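Local coordinates for protein 3,6-diketocamphane 1,6-monooxygenase (Pseudomonas putida, PDB 4UWM) that catalyses the FMNH2- and oxygen-dependent Baeyer-Villiger conversion of a diketocamphane to its lactone during bacterial breakdown of (-)-camphor, at residues 12-17 against 351-356. Numbering follows the deposited sequence. Where two conformers were deposited one is given.
Sequences YMRPGR and YYDDPA
Two arginines share one carboxylate: Arg-14 and Arg-17 each take a separate oxygen of Asp-353, and Arg-14 NH2 lies over the rim of one face of the Arg-17 guanidinium. Arg-14 NH2 donates to Asp-353 OD2 at 3.0 Å, and Arg-17 NH1 to Asp-353 OD1 at 3.1 Å. Each oxygen lies close to the plane of the guanidinium it binds, but each nitrogen approaches from above the carboxylate plane, which stands 78° from the Arg-17 group. The shared anion probably balances part of the paired positive charge, as may Asp-350, salt-bridged to Arg-17 NH2. A type II beta turn, closed by Arg-17 N to Arg-14 O, spans the two arginines. In this bacterial-luciferase-type TIM barrel, the turn belongs to the loop following strand 4-9, whereas Asp-353 follows the adjacent parallel strand 343-347, so the bridges tie two neighbouring beta-alpha loops at the surface. Across the guanidinium of Arg-17 from Arg-14 sits the edge of Tyr-352, with CD2 4.0 Å from Arg-17 CZ. With CG anti to the backbone N (chi1 -177°), that ring reaches toward helix 19-35, where its hydroxyl bonds to Asp-24. A water accepts from Asp-353 N at 3.0 Å and, weakly, from Arg-14 NH1.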
loop_
_atom_site.group_PDB
_atom_site.type_symbol
_atom_site.label_atom_id
_atom_site.label_comp_id
_atom_site.label_asym_id
_atom_site.label_seq_id
_atom_site.Cartn_x
_atom_site.Cartn_y
_atom_site.Cartn_z
ATOM N N TYR A 12 10.033 -15.778 -4.580
ATOM C CA TYR A 12 10.374 -17.070 -3.976
ATOM C C TYR A 12 11.518 -16.838 -2.983
ATOM O O TYR A 12 12.698 -16.999 -3.326
ATOM C CB TYR A 12 10.786 -18.107 -5.040
ATOM C CG TYR A 12 9.644 -18.535 -5.948
ATOM C CD1 TYR A 12 8.583 -19.292 -5.445
ATOM C CD2 TYR A 12 9.623 -18.185 -7.299
ATOM C CE1 TYR A 12 7.525 -19.676 -6.259
ATOM C CE2 TYR A 12 8.560 -18.574 -8.121
ATOM C CZ TYR A 12 7.526 -19.324 -7.589
ATOM O OH TYR A 12 6.461 -19.734 -8.362
ATOM N N MET A 13 11.154 -16.421 -1.782
ATOM C CA MET A 13 12.120 -16.094 -0.738
ATOM C C MET A 13 12.322 -17.326 0.124
ATOM O O MET A 13 11.343 -17.946 0.551
ATOM C CB MET A 13 11.626 -14.949 0.163
ATOM C CG MET A 13 11.374 -13.591 -0.493
ATOM S SD MET A 13 12.804 -12.904 -1.378
ATOM C CE MET A 13 13.911 -12.500 -0.049
ATOM N N ARG A 14 13.584 -17.667 0.430
ATOM C CA ARG A 14 13.876 -18.805 1.320
ATOM C C ARG A 14 13.121 -18.695 2.632
ATOM O O ARG A 14 13.093 -17.623 3.249
ATOM C CB ARG A 14 15.380 -18.914 1.637
ATOM C CG ARG A 14 16.266 -19.328 0.484
ATOM C CD ARG A 14 17.583 -19.904 1.002
ATOM N NE ARG A 14 18.302 -18.976 1.873
ATOM C CZ ARG A 14 19.099 -17.996 1.443
ATOM N NH1 ARG A 14 19.280 -17.804 0.145
ATOM N NH2 ARG A 14 19.708 -17.195 2.318
ATOM N N PRO A 15 12.505 -19.800 3.095
ATOM C CA PRO A 15 11.840 -19.738 4.391
ATOM C C PRO A 15 12.778 -19.230 5.481
ATOM O O PRO A 15 13.944 -19.623 5.522
ATOM C CB PRO A 15 11.432 -21.198 4.639
ATOM C CG PRO A 15 11.144 -21.683 3.265
ATOM C CD PRO A 15 12.242 -21.084 2.424
ATOM N N GLY A 16 12.283 -18.320 6.315
ATOM C CA GLY A 16 13.133 -17.639 7.290
ATOM C C GLY A 16 13.515 -16.196 6.975
ATOM O O GLY A 16 13.902 -15.445 7.882
ATOM N N ARG A 17 13.448 -15.803 5.700
ATOM C CA ARG A 17 13.651 -14.405 5.330
ATOM C C ARG A 17 12.634 -13.517 6.064
ATOM O O ARG A 17 11.464 -13.883 6.203
ATOM C CB ARG A 17 13.517 -14.200 3.815
ATOM C CG ARG A 17 14.592 -14.845 2.961
ATOM C CD ARG A 17 15.947 -14.225 3.192
ATOM N NE ARG A 17 16.788 -14.375 2.021
ATOM C CZ ARG A 17 18.094 -14.166 2.017
ATOM N NH1 ARG A 17 18.700 -13.812 3.131
ATOM N NH2 ARG A 17 18.782 -14.292 0.901
ATOM N N TYR A 351 18.294 -14.195 -4.602
ATOM C CA TYR A 351 19.706 -13.839 -4.736
ATOM C C TYR A 351 20.099 -12.653 -3.869
ATOM O O TYR A 351 21.136 -11.999 -4.091
ATOM C CB TYR A 351 20.003 -13.503 -6.190
ATOM C CG TYR A 351 20.415 -14.690 -7.012
ATOM C CD1 TYR A 351 21.747 -15.133 -7.021
ATOM C CD2 TYR A 351 19.490 -15.362 -7.802
ATOM C CE1 TYR A 351 22.133 -16.223 -7.795
ATOM C CE2 TYR A 351 19.865 -16.449 -8.577
ATOM C CZ TYR A 351 21.187 -16.866 -8.575
ATOM O OH TYR A 351 21.536 -17.944 -9.342
ATOM N N TYR A 352 19.277 -12.389 -2.862
ATOM C CA TYR A 352 19.465 -11.235 -2.006
ATOM C C TYR A 352 20.852 -11.218 -1.334
ATOM O O TYR A 352 21.437 -10.144 -1.197
ATOM C CB TYR A 352 18.399 -11.223 -0.924
ATOM C CG TYR A 352 18.434 -10.038 0.013
ATOM C CD1 TYR A 352 18.429 -8.726 -0.467
ATOM C CD2 TYR A 352 18.435 -10.233 1.389
ATOM C CE1 TYR A 352 18.419 -7.644 0.400
ATOM C CE2 TYR A 352 18.436 -9.157 2.258
ATOM C CZ TYR A 352 18.406 -7.870 1.760
ATOM O OH TYR A 352 18.385 -6.812 2.641
ATOM N N ASP A 353 21.355 -12.389 -0.927
ATOM C CA ASP A 353 22.694 -12.467 -0.252
ATOM C C ASP A 353 23.876 -12.160 -1.153
ATOM O O ASP A 353 24.899 -11.651 -0.684
ATOM C CB ASP A 353 22.926 -13.821 0.411
ATOM C CG ASP A 353 22.068 -14.030 1.638
ATOM O OD1 ASP A 353 21.615 -13.034 2.231
ATOM O OD2 ASP A 353 21.866 -15.196 2.035
ATOM N N ASP A 354 23.752 -12.466 -2.437
ATOM C CA ASP A 354 24.865 -12.390 -3.341
ATOM C C ASP A 354 24.323 -12.196 -4.753
ATOM O O ASP A 354 24.272 -13.135 -5.539
ATOM C CB ASP A 354 25.695 -13.681 -3.179
ATOM C CG ASP A 354 26.948 -13.712 -4.022
ATOM O OD1 ASP A 354 27.412 -12.659 -4.512
ATOM O OD2 ASP A 354 27.469 -14.835 -4.188
ATOM N N PRO A 355 23.905 -10.961 -5.075
ATOM C CA PRO A 355 23.183 -10.756 -6.338
ATOM C C PRO A 355 24.003 -10.588 -7.607
ATOM O O PRO A 355 23.427 -10.644 -8.693
ATOM C CB PRO A 355 22.364 -9.489 -6.077
ATOM C CG PRO A 355 23.112 -8.775 -5.014
ATOM C CD PRO A 355 23.744 -9.824 -4.150
ATOM N N ALA A 356 25.324 -10.417 -7.483
ATOM C CA ALA A 356 26.184 -10.187 -8.656
ATOM C C ALA A 356 25.949 -11.096 -9.887
ATOM O O ALA A 356 25.759 -10.576 -10.998
ATOM C CB ALA A 356 27.661 -10.150 -8.256
HETATM O O HOH W 1 20.494 -15.172 -1.458
#